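Local coordinates for porin protein associated with imipenem resistance (PDB 4FUV) that forms an eight-stranded outer-membrane beta-barrel in Acinetobacter baumannii, probably transports ornithine and imipenem, and is associated with imipenem resistance, at residues 20-25 with 74-79; 60-65 with 116-121; 80-85 with 91-96. One frame throughout, in Å; residues are numbered along the deposited sequence.

Contact 1 of 3, residues 20-25 with 74-79. With C8E ((hydroxyethyloxy)tri(ethyloxy)octane), chain F; C8E ((hydroxyethyloxy)tri(ethyloxy)octane), chain C.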
loop_
_atom_site.group_PDB
_atom_site.type_symbol
_atom_site.label_atom_id
_atom_site.label_comp_id
_atom_site.label_asym_id
_atom_site.label_seq_id
_atom_site.Cartn_x
_atom_site.Cartn_y
_atom_site.Cartn_z
ATOM N N GLY A 20 35.743 -22.029 -4.186
ATOM C CA GLY A 20 35.434 -20.682 -4.607
ATOM C C GLY A 20 35.211 -19.709 -3.478
ATOM O O GLY A 20 35.532 -19.970 -2.313
ATOM N N ALA A 21 34.649 -18.568 -3.840
ATOM C CA ALA A 21 34.442 -17.483 -2.902
ATOM C C ALA A 21 33.205 -16.704 -3.325
ATOM O O ALA A 21 32.723 -16.826 -4.455
ATOM C CB ALA A 21 35.663 -16.579 -2.860
ATOM N N ARG A 22 32.659 -15.920 -2.417
ATOM C CA ARG A 22 31.522 -15.114 -2.794
ATOM C C ARG A 22 31.594 -13.755 -2.130
ATOM O O ARG A 22 32.204 -13.607 -1.072
ATOM C CB ARG A 22 30.207 -15.833 -2.471
ATOM C CG ARG A 22 29.812 -15.875 -0.998
ATOM C CD ARG A 22 28.550 -16.709 -0.769
ATOM N NE ARG A 22 28.234 -16.825 0.655
ATOM C CZ ARG A 22 27.613 -17.859 1.222
ATOM N NH1 ARG A 22 27.213 -18.904 0.491
ATOM N NH2 ARG A 22 27.384 -17.843 2.536
ATOM N N ALA A 23 30.993 -12.769 -2.783
ATOM C CA ALA A 23 30.828 -11.440 -2.222
ATOM C C ALA A 23 29.350 -11.246 -1.965
ATOM O O ALA A 23 28.520 -11.664 -2.777
ATOM C CB ALA A 23 31.335 -10.384 -3.199
ATOM N N GLU A 24 29.013 -10.603 -0.849
ATOM C CA GLU A 24 27.623 -10.489 -0.463
ATOM C C GLU A 24 27.342 -9.197 0.288
ATOM O O GLU A 24 28.228 -8.607 0.912
ATOM C CB GLU A 24 27.203 -11.702 0.383
ATOM C CG GLU A 24 27.873 -11.777 1.770
ATOM C CD GLU A 24 28.046 -13.215 2.271
ATOM O OE1 GLU A 24 28.121 -14.143 1.433
ATOM O OE2 GLU A 24 28.098 -13.421 3.498
ATOM N N VAL A 25 26.090 -8.771 0.199
ATOM C CA VAL A 25 25.586 -7.605 0.896
ATOM C C VAL A 25 24.222 -7.987 1.468
ATOM O O VAL A 25 23.389 -8.604 0.790
ATOM C CB VAL A 25 25.481 -6.382 -0.049
ATOM C CG1 VAL A 25 24.657 -6.711 -1.303
ATOM C CG2 VAL A 25 24.915 -5.188 0.672
ATOM N N ASN A 74 30.429 -9.645 12.103
ATOM C CA ASN A 74 29.995 -11.021 12.234
ATOM C C ASN A 74 30.916 -11.983 11.487
ATOM O O ASN A 74 31.338 -11.694 10.365
ATOM C CB ASN A 74 28.590 -11.131 11.670
ATOM C CG ASN A 74 27.653 -10.104 12.269
ATOM O OD1 ASN A 74 27.482 -10.043 13.485
ATOM N ND2 ASN A 74 27.057 -9.282 11.420
ATOM N N VAL A 75 31.227 -13.112 12.123
ATOM C CA VAL A 75 31.942 -14.210 11.470
ATOM C C VAL A 75 31.048 -15.441 11.502
ATOM O O VAL A 75 30.542 -15.807 12.562
ATOM C CB VAL A 75 33.251 -14.579 12.209
ATOM C CG1 VAL A 75 33.944 -15.754 11.515
ATOM C CG2 VAL A 75 34.175 -13.392 12.305
ATOM N N TYR A 76 30.878 -16.106 10.365
ATOM C CA TYR A 76 29.976 -17.259 10.332
ATOM C C TYR A 76 30.547 -18.488 9.643
ATOM O O TYR A 76 31.367 -18.399 8.712
ATOM C CB TYR A 76 28.618 -16.875 9.725
ATOM C CG TYR A 76 28.663 -16.535 8.235
ATOM C CD1 TYR A 76 28.545 -17.536 7.264
ATOM C CD2 TYR A 76 28.797 -15.222 7.801
ATOM C CE1 TYR A 76 28.580 -17.235 5.903
ATOM C CE2 TYR A 76 28.843 -14.907 6.443
ATOM C CZ TYR A 76 28.716 -15.931 5.493
ATOM O OH TYR A 76 28.743 -15.670 4.137
ATOM N N LEU A 77 30.110 -19.642 10.114
ATOM C CA LEU A 77 30.452 -20.900 9.465
ATOM C C LEU A 77 29.169 -21.694 9.235
ATOM O O LEU A 77 28.485 -22.085 10.193
ATOM C CB LEU A 77 31.428 -21.698 10.317
ATOM C CG LEU A 77 31.844 -23.035 9.716
ATOM C CD1 LEU A 77 32.563 -22.814 8.381
ATOM C CD2 LEU A 77 32.723 -23.798 10.689
ATOM N N ASN A 78 28.830 -21.902 7.968
ATOM C CA ASN A 78 27.633 -22.663 7.618
ATOM C C ASN A 78 27.924 -23.910 6.814
ATOM O O ASN A 78 28.759 -23.893 5.902
ATOM C CB ASN A 78 26.646 -21.807 6.816
ATOM C CG ASN A 78 26.086 -20.678 7.628
ATOM O OD1 ASN A 78 25.875 -20.830 8.818
ATOM N ND2 ASN A 78 25.845 -19.534 6.990
ATOM N N ALA A 79 27.215 -24.980 7.145
ATOM C CA ALA A 79 27.058 -26.106 6.218
ATOM C C ALA A 79 25.954 -25.747 5.233
ATOM O O ALA A 79 24.920 -25.188 5.627
ATOM C CB ALA A 79 26.689 -27.366 6.978
HETATM C C4 C8E F . 21.075 -11.076 -7.753
HETATM C C5 C8E F . 22.134 -10.811 -6.691
HETATM C C6 C8E F . 23.391 -10.201 -7.307
HETATM C C7 C8E F . 24.011 -9.173 -6.366
HETATM O O9 C8E F . 27.904 -8.015 -3.653
HETATM C C10 C8E F . 28.882 -6.999 -3.727
HETATM C C11 C8E F . 29.172 -6.458 -2.327
HETATM O O12 C8E F . 30.393 -6.957 -1.810
HETATM C C13 C8E F . 31.002 -6.055 -0.910
HETATM C C14 C8E F . 32.505 -6.296 -0.860
HETATM C C16 C8E F . 33.967 -6.291 2.527
HETATM C C17 C8E F . 34.396 -7.027 3.793
HETATM O O18 C8E F . 35.041 -6.123 4.663
HETATM C C19 C8E F . 34.188 -5.093 5.103
HETATM C C20 C8E F . 34.871 -4.308 6.219
HETATM O O21 C8E F . 34.814 -2.935 5.902
HETATM C C1 C8E C . 37.046 -15.488 5.861
HETATM C C2 C8E C . 36.617 -15.184 7.295
HETATM C C3 C8E C . 37.640 -14.304 8.005
HETATM C C4 C8E C . 37.346 -14.142 9.495
HETATM C C5 C8E C . 37.225 -12.673 9.880
HETATM C C6 C8E C . 37.785 -12.351 11.265
HETATM C C7 C8E C . 36.972 -11.237 11.925
HETATM C C8 C8E C . 37.461 -10.935 13.336
HETATM O O9 C8E C . 36.473 -10.227 14.056
HETATM C C10 C8E C . 35.751 -11.051 14.945
#
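Tyr76 reaches across the inside of the barrel and puts its phenol oxygen between Arg22 and Glu24, two side chains that rise from the strand 20-25 facing it. The meeting is edge-on. Arg22 NH2 donates to Tyr76 OH over 3.0 Å in a bond only 9° out of the guanidinium plane and nearly straight (165° at the hydrogen). Tyr76 OH in turn donates to Glu24 OE2, with the carboxylate and the ring almost coplanar; the modelled 2.4 Å is shorter than normal and its exact value doubtful. Within its own strand Arg22 NE also bonds Glu24 OE1 at 2.8 Å, which closes a small polar ring of three side chains. The first torsion of Tyr76, 68°, sets CG between the backbone N and the carbonyl carbon, which carries the ring toward strand 20-25, where OH meets both partners. Lys218 and Asn49 add further bonds to Glu24 OE2, and Glu80 takes Arg22 NH1 in a salt bridge.

The outward residues of the same strands contrast with this buried knot. Ala23 and Val75 point to the outer surface, presumably the membrane side, where they meet detergent loosely: Val75 CG2 lies 3.6 Å from C7 of one C8E molecule, and Ala23 CB 3.8 Å from O12 of another. Inside, two cationic partners, Arg22 and Lys218, would tend to keep Glu24 ionised, and the bridged cluster is consistent with restricted side-chain motion.

Contact 2 of 3, residues 60-65 with 116-121. With SO4 (sulfate ion), chain B.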
loop_
_atom_site.group_PDB
_atom_site.type_symbol
_atom_site.label_atom_id
_atom_site.label_comp_id
_atom_site.label_asym_id
_atom_site.label_seq_id
_atom_site.Cartn_x
_atom_site.Cartn_y
_atom_site.Cartn_z
ATOM N N LYS A 60 9.727 12.245 3.793
ATOM C CA LYS A 60 8.765 12.200 4.878
ATOM C C LYS A 60 7.751 11.106 4.639
ATOM O O LYS A 60 7.140 11.041 3.576
ATOM C CB LYS A 60 8.029 13.529 5.000
ATOM C CG LYS A 60 8.878 14.668 5.487
ATOM C CD LYS A 60 8.709 14.887 6.968
ATOM C CE LYS A 60 9.211 16.258 7.341
ATOM N NZ LYS A 60 8.381 17.310 6.683
ATOM N N VAL A 61 7.576 10.251 5.635
ATOM C CA VAL A 61 6.468 9.317 5.645
ATOM C C VAL A 61 5.484 9.726 6.733
ATOM O O VAL A 61 5.738 9.521 7.926
ATOM C CB VAL A 61 6.927 7.890 5.939
ATOM C CG1 VAL A 61 5.933 6.908 5.349
ATOM C CG2 VAL A 61 8.318 7.663 5.379
ATOM N N ASN A 62 4.376 10.326 6.312
ATOM C CA ASN A 62 3.298 10.658 7.221
ATOM C C ASN A 62 3.768 11.577 8.349
ATOM O O ASN A 62 3.381 11.408 9.502
ATOM C CB ASN A 62 2.688 9.375 7.790
ATOM C CG ASN A 62 1.188 9.439 7.875
ATOM O OD1 ASN A 62 0.532 9.999 6.996
ATOM N ND2 ASN A 62 0.628 8.871 8.939
ATOM N N GLY A 63 4.620 12.537 8.009
ATOM C CA GLY A 63 5.108 13.502 8.980
ATOM C C GLY A 63 6.289 13.023 9.812
ATOM O O GLY A 63 6.785 13.756 10.666
ATOM N N SER A 64 6.736 11.792 9.583
ATOM C CA SER A 64 7.920 11.294 10.274
ATOM C C SER A 64 9.107 11.108 9.340
ATOM O O SER A 64 8.957 10.771 8.162
ATOM C CB SER A 64 7.652 9.980 11.011
ATOM O OG SER A 64 6.918 10.180 12.203
ATOM N N THR A 65 10.288 11.312 9.901
ATOM C CA THR A 65 11.537 11.054 9.220
ATOM C C THR A 65 12.296 10.010 10.034
ATOM O O THR A 65 12.238 10.013 11.268
ATOM C CB THR A 65 12.341 12.363 9.093
ATOM O OG1 THR A 65 12.138 12.910 7.787
ATOM C CG2 THR A 65 13.816 12.137 9.325
ATOM N N ALA A 116 5.903 18.439 14.143
ATOM C CA ALA A 116 4.901 19.087 14.967
ATOM C C ALA A 116 3.490 18.835 14.422
ATOM O O ALA A 116 3.267 18.945 13.218
ATOM C CB ALA A 116 5.179 20.580 15.022
ATOM N N THR A 117 2.564 18.517 15.333
ATOM C CA THR A 117 1.135 18.275 15.066
ATOM C C THR A 117 0.801 16.952 14.389
ATOM O O THR A 117 -0.372 16.697 14.116
ATOM C CB THR A 117 0.454 19.381 14.227
ATOM O OG1 THR A 117 0.849 19.231 12.862
ATOM C CG2 THR A 117 0.827 20.773 14.728
ATOM N N ARG A 118 1.802 16.121 14.098
ATOM C CA ARG A 118 1.531 14.874 13.386
ATOM C C ARG A 118 1.333 13.697 14.333
ATOM O O ARG A 118 1.956 13.614 15.402
ATOM C CB ARG A 118 2.631 14.542 12.358
ATOM C CG ARG A 118 2.843 15.608 11.281
ATOM C CD ARG A 118 1.544 16.004 10.578
ATOM N NE ARG A 118 0.926 14.876 9.880
ATOM C CZ ARG A 118 1.180 14.558 8.612
ATOM N NH1 ARG A 118 2.048 15.277 7.909
ATOM N NH2 ARG A 118 0.571 13.519 8.046
ATOM N N SER A 119 0.465 12.779 13.930
ATOM C CA SER A 119 0.242 11.569 14.705
ATOM C C SER A 119 1.329 10.524 14.451
ATOM O O SER A 119 1.956 10.490 13.394
ATOM C CB SER A 119 -1.132 10.972 14.398
ATOM O OG SER A 119 -1.219 10.615 13.038
ATOM N N PHE A 120 1.540 9.685 15.453
ATOM C CA PHE A 120 2.490 8.596 15.396
ATOM C C PHE A 120 2.031 7.609 16.457
ATOM O O PHE A 120 1.258 7.968 17.355
ATOM C CB PHE A 120 3.915 9.094 15.672
ATOM C CG PHE A 120 4.114 9.677 17.061
ATOM C CD1 PHE A 120 3.666 10.956 17.365
ATOM C CD2 PHE A 120 4.767 8.951 18.049
ATOM C CE1 PHE A 120 3.845 11.487 18.631
ATOM C CE2 PHE A 120 4.958 9.489 19.326
ATOM C CZ PHE A 120 4.502 10.747 19.612
ATOM N N ARG A 121 2.505 6.375 16.365
ATOM C CA ARG A 121 1.985 5.288 17.199
ATOM C C ARG A 121 3.120 4.643 17.983
ATOM O O ARG A 121 4.171 4.345 17.417
ATOM C CB ARG A 121 1.311 4.235 16.309
ATOM C CG ARG A 121 0.495 3.169 17.027
ATOM C CD ARG A 121 -0.397 2.448 15.992
ATOM N NE ARG A 121 -1.180 1.344 16.547
ATOM C CZ ARG A 121 -2.281 1.486 17.280
ATOM N NH1 ARG A 121 -2.736 2.697 17.583
ATOM N NH2 ARG A 121 -2.926 0.411 17.725
HETATM S S SO4 B . 1.320 13.649 4.512
HETATM O O1 SO4 B . 0.488 12.514 4.897
HETATM O O2 SO4 B . 2.323 13.893 5.547
HETATM O O3 SO4 B . 2.005 13.344 3.257
HETATM O O4 SO4 B . 0.485 14.837 4.338
HETATM O O HOH W 1 4.415 10.405 11.898
HETATM O O HOH W 2 1.136 11.316 10.864
#
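Arg118 folds back over the turn at Asn62 and Gly63 and lays one face of its guanidinium on the turn backbone, with Gly63 CA 3.7 Å from Arg118 NH1. Three successive bends build this hook: chi1 of -59° places CG beside the backbone N, and chi2 and chi3 turn the chain twice more in the same sense. The planar end then presents its edge to a sulfate ion, probably carried over from the crystallisation solution. Arg118 NH1 bonds sulfate O2 at 2.8 Å, NH2 shares that oxygen at 3.1 Å, and a weaker bond runs from NH2 to O1. The Asn62 amide stands at 71° to the guanidinium, its OD1 3.7 Å from Arg118 NH2.

Gly63 belongs to a type I' turn from Val61 to Ser64, and its bare CA lets the Arg118 CG pack at 3.9 Å. No direct hydrogen bond joins the two segments. Two waters do so instead, each donating to both Asn62 O and Ser119 O, and one of them also accepts from Ser64 OG.

The turn belongs to the connection between antiparallel strands 42-56 and 64-81 and leads into the latter, at the end of the molecule far from contact 3. Segment 116-121 leads from strand 95-114 into strand 119-122, which pairs with strand 125-129, while Asp126 of the second subunit salt-bridges Arg118 NE and brings the subunit interface to this edge.

Contact 3 of 3, residues 80-85 with 91-96. With C8E ((hydroxyethyloxy)tri(ethyloxy)octane), chain E; C8E ((hydroxyethyloxy)tri(ethyloxy)octane), chain H.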
loop_
_atom_site.group_PDB
_atom_site.type_symbol
_atom_site.label_atom_id
_atom_site.label_comp_id
_atom_site.label_asym_id
_atom_site.label_seq_id
_atom_site.Cartn_x
_atom_site.Cartn_y
_atom_site.Cartn_z
ATOM N N GLU A 80 26.158 -26.055 3.956
ATOM C CA GLU A 80 25.095 -25.894 2.970
ATOM C C GLU A 80 24.703 -27.251 2.372
ATOM O O GLU A 80 25.531 -27.977 1.819
ATOM C CB GLU A 80 25.500 -24.909 1.865
ATOM C CG GLU A 80 25.998 -23.562 2.399
ATOM C CD GLU A 80 26.242 -22.548 1.291
ATOM O OE1 GLU A 80 26.433 -22.956 0.120
ATOM O OE2 GLU A 80 26.235 -21.338 1.595
ATOM N N ILE A 81 23.431 -27.583 2.490
ATOM C CA ILE A 81 22.939 -28.857 2.001
ATOM C C ILE A 81 22.058 -28.649 0.780
ATOM O O ILE A 81 21.043 -27.956 0.841
ATOM C CB ILE A 81 22.166 -29.638 3.090
ATOM C CG1 ILE A 81 23.114 -30.063 4.213
ATOM C CG2 ILE A 81 21.498 -30.897 2.473
ATOM C CD1 ILE A 81 23.170 -29.138 5.392
ATOM N N ARG A 82 22.462 -29.266 -0.328
ATOM C CA ARG A 82 21.737 -29.152 -1.588
ATOM C C ARG A 82 21.040 -30.469 -1.906
ATOM O O ARG A 82 21.697 -31.418 -2.323
ATOM C CB ARG A 82 22.717 -28.788 -2.714
ATOM C CG ARG A 82 23.283 -27.382 -2.615
ATOM C CD ARG A 82 24.389 -27.118 -3.682
ATOM N NE ARG A 82 24.462 -25.700 -4.029
ATOM C CZ ARG A 82 24.912 -24.749 -3.205
ATOM N NH1 ARG A 82 25.356 -25.058 -1.989
ATOM N NH2 ARG A 82 24.939 -23.486 -3.609
ATOM N N PRO A 83 19.713 -30.539 -1.676
ATOM C CA PRO A 83 18.985 -31.800 -1.909
ATOM C C PRO A 83 19.089 -32.264 -3.363
ATOM O O PRO A 83 19.037 -33.459 -3.620
ATOM C CB PRO A 83 17.529 -31.451 -1.538
ATOM C CG PRO A 83 17.675 -30.355 -0.494
ATOM C CD PRO A 83 18.874 -29.536 -0.988
ATOM N N TRP A 84 19.272 -31.329 -4.290
ATOM C CA TRP A 84 19.412 -31.660 -5.698
ATOM C C TRP A 84 20.810 -31.306 -6.223
ATOM O O TRP A 84 20.990 -30.908 -7.380
ATOM C CB TRP A 84 18.314 -30.960 -6.495
ATOM C CG TRP A 84 16.944 -31.244 -5.933
ATOM C CD1 TRP A 84 16.143 -32.327 -6.204
ATOM C CD2 TRP A 84 16.222 -30.468 -4.977
ATOM N NE1 TRP A 84 14.968 -32.247 -5.503
ATOM C CE2 TRP A 84 15.003 -31.100 -4.737
ATOM C CE3 TRP A 84 16.511 -29.263 -4.318
ATOM C CZ2 TRP A 84 14.057 -30.599 -3.855
ATOM C CZ3 TRP A 84 15.571 -28.765 -3.447
ATOM C CH2 TRP A 84 14.360 -29.427 -3.222
ATOM N N GLY A 85 21.800 -31.510 -5.362
ATOM C CA GLY A 85 23.156 -31.071 -5.617
ATOM C C GLY A 85 23.834 -31.630 -6.848
ATOM O O GLY A 85 24.730 -30.975 -7.394
ATOM N N TRP A 91 18.562 -24.305 -11.598
ATOM C CA TRP A 91 17.667 -23.918 -10.507
ATOM C C TRP A 91 17.725 -24.942 -9.383
ATOM O O TRP A 91 17.901 -24.588 -8.212
ATOM C CB TRP A 91 16.244 -23.734 -11.029
ATOM C CG TRP A 91 16.223 -22.995 -12.318
ATOM C CD1 TRP A 91 15.767 -23.451 -13.519
ATOM C CD2 TRP A 91 16.715 -21.668 -12.556
ATOM N NE1 TRP A 91 15.928 -22.487 -14.485
ATOM C CE2 TRP A 91 16.507 -21.386 -13.918
ATOM C CE3 TRP A 91 17.306 -20.697 -11.744
ATOM C CZ2 TRP A 91 16.869 -20.164 -14.488
ATOM C CZ3 TRP A 91 17.662 -19.489 -12.311
ATOM C CH2 TRP A 91 17.445 -19.233 -13.670
ATOM N N ALA A 92 17.617 -26.218 -9.741
ATOM C CA ALA A 92 17.650 -27.295 -8.754
ATOM C C ALA A 92 18.967 -27.350 -7.975
ATOM O O ALA A 92 18.953 -27.495 -6.759
ATOM C CB ALA A 92 17.380 -28.626 -9.406
ATOM N N GLN A 93 20.093 -27.265 -8.680
ATOM C CA GLN A 93 21.415 -27.328 -8.037
ATOM C C GLN A 93 21.644 -26.159 -7.072
ATOM O O GLN A 93 22.355 -26.295 -6.065
ATOM C CB GLN A 93 22.534 -27.379 -9.089
ATOM C CG GLN A 93 23.944 -27.667 -8.532
ATOM C CD GLN A 93 24.632 -26.425 -7.966
ATOM O OE1 GLN A 93 24.283 -25.293 -8.319
ATOM N NE2 GLN A 93 25.605 -26.634 -7.073
ATOM N N GLY A 94 21.026 -25.024 -7.379
ATOM C CA GLY A 94 21.208 -23.807 -6.598
ATOM C C GLY A 94 20.441 -23.741 -5.289
ATOM O O GLY A 94 20.691 -22.854 -4.452
ATOM N N LEU A 95 19.511 -24.670 -5.085
ATOM C CA LEU A 95 18.693 -24.638 -3.864
ATOM C C LEU A 95 19.399 -25.299 -2.666
ATOM O O LEU A 95 19.876 -26.438 -2.757
ATOM C CB LEU A 95 17.333 -25.295 -4.117
ATOM C CG LEU A 95 16.400 -24.588 -5.096
ATOM C CD1 LEU A 95 15.252 -25.535 -5.495
ATOM C CD2 LEU A 95 15.834 -23.317 -4.474
ATOM N N TYR A 96 19.477 -24.599 -1.540
ATOM C CA TYR A 96 20.157 -25.185 -0.393
ATOM C C TYR A 96 19.578 -24.773 0.955
ATOM O O TYR A 96 18.958 -23.723 1.083
ATOM C CB TYR A 96 21.667 -24.891 -0.418
ATOM C CG TYR A 96 22.068 -23.430 -0.219
ATOM C CD1 TYR A 96 22.127 -22.554 -1.298
ATOM C CD2 TYR A 96 22.416 -22.934 1.047
ATOM C CE1 TYR A 96 22.515 -21.225 -1.138
ATOM C CE2 TYR A 96 22.800 -21.589 1.219
ATOM C CZ TYR A 96 22.842 -20.749 0.114
ATOM O OH TYR A 96 23.197 -19.424 0.244
HETATM C C5 C8E E . 14.028 -31.060 1.542
HETATM C C6 C8E E . 13.254 -32.043 0.666
HETATM C C7 C8E E . 14.179 -32.820 -0.260
HETATM C C8 C8E E . 13.460 -33.216 -1.545
HETATM O O9 C8E E . 13.867 -34.509 -1.934
HETATM C C10 C8E E . 13.940 -34.690 -3.335
HETATM C C11 C8E E . 12.609 -34.397 -4.014
HETATM O O12 C8E E . 12.873 -34.413 -5.397
HETATM C C13 C8E E . 11.976 -33.672 -6.189
HETATM C C14 C8E E . 12.588 -33.618 -7.583
HETATM O O15 C8E E . 12.733 -32.291 -8.041
HETATM C C16 C8E E . 13.312 -32.258 -9.330
HETATM C C17 C8E E . 14.812 -31.982 -9.238
HETATM O O18 C8E E . 15.532 -32.500 -10.349
HETATM C C19 C8E E . 16.306 -33.639 -10.018
HETATM C C20 C8E E . 17.406 -33.238 -9.052
HETATM O O21 C8E E . 18.466 -34.155 -9.064
HETATM C C1 C8E H . 11.270 -28.754 -6.026
HETATM C C2 C8E H . 12.690 -28.406 -6.479
HETATM C C3 C8E H . 12.846 -28.605 -7.984
HETATM C C4 C8E H . 13.573 -27.433 -8.638
HETATM C C5 C8E H . 14.005 -27.806 -10.059
HETATM C C6 C8E H . 13.583 -26.722 -11.053
HETATM O O HOH W 3 24.750 -23.301 -6.652
HETATM O O HOH W 4 20.020 -28.554 -4.481
HETATM O O HOH W 5 26.298 -29.330 -5.992
#
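The Tyr96 ring carries the Glu80 carboxylate stacked on one face, the planes 23° apart and Glu80 OE1 4.0 Å above the ring centre. Arg82 runs beside Tyr96 in the same direction, one face of its guanidinium over Tyr96 CB and CD1, while its NH1 salt-bridges Glu80 OE1 in the guanidinium plane, though tilted from that of the carboxylate. The third flat group, the Trp84 indole, has Pro83 CB on one face and a C8E carbon, C2, on the opposite one; at its edge Trp84 NE1 donates to O12 of a second C8E over 3.0 Å, almost straight at 171°.

Chi1 of -53° sets Trp84 CG anti to the carbonyl carbon, and the indole lies against Leu95, CZ3 meeting Leu95 CD1 at 3.8 Å; Trp84 CB rests against Ala92 CB. Arg82 NE makes a weak bond to Gln93 O at 3.0 Å. Water does much of the remaining joining: one molecule accepts from Trp84 N and donates to both Ala92 O and Leu95 O, and two others link Gln93 to Arg82 NH2 and to Gly85 O. Beyond the two segments, Glu80 OE2 salt-bridges Arg22 and Tyr96 OH hydrogen-bonds Glu167.

This is the short connection between neighbouring antiparallel barrel strands, 64-81 and 95-114, made of a type I turn and a brief helix. Its detergent-coated tryptophan is consistent with the aromatic belt that outer-membrane barrels place at the membrane interface.

From the N terminus, strand 20-26 comes first, and contact 1 closes a loop of 48 residues by joining it across the barrel interior to strand 64-81. Contact 2 opens inside that loop, at 60-65, and closes only at 116-121, so contacts 1 and 2 cross along the chain. Contact 3 follows contact 1 in series and is nested within the loop of contact 2, closing a five-residue gap between strands 64-81 and 95-114. Strand 64-81 serves all three. Contacts 1 and 3, with centres about 17 Å apart, meet through Arg22 and Glu80, whereas contact 2 lies on the other side of the chain's centre, its centre about 46 Å from that of contact 3.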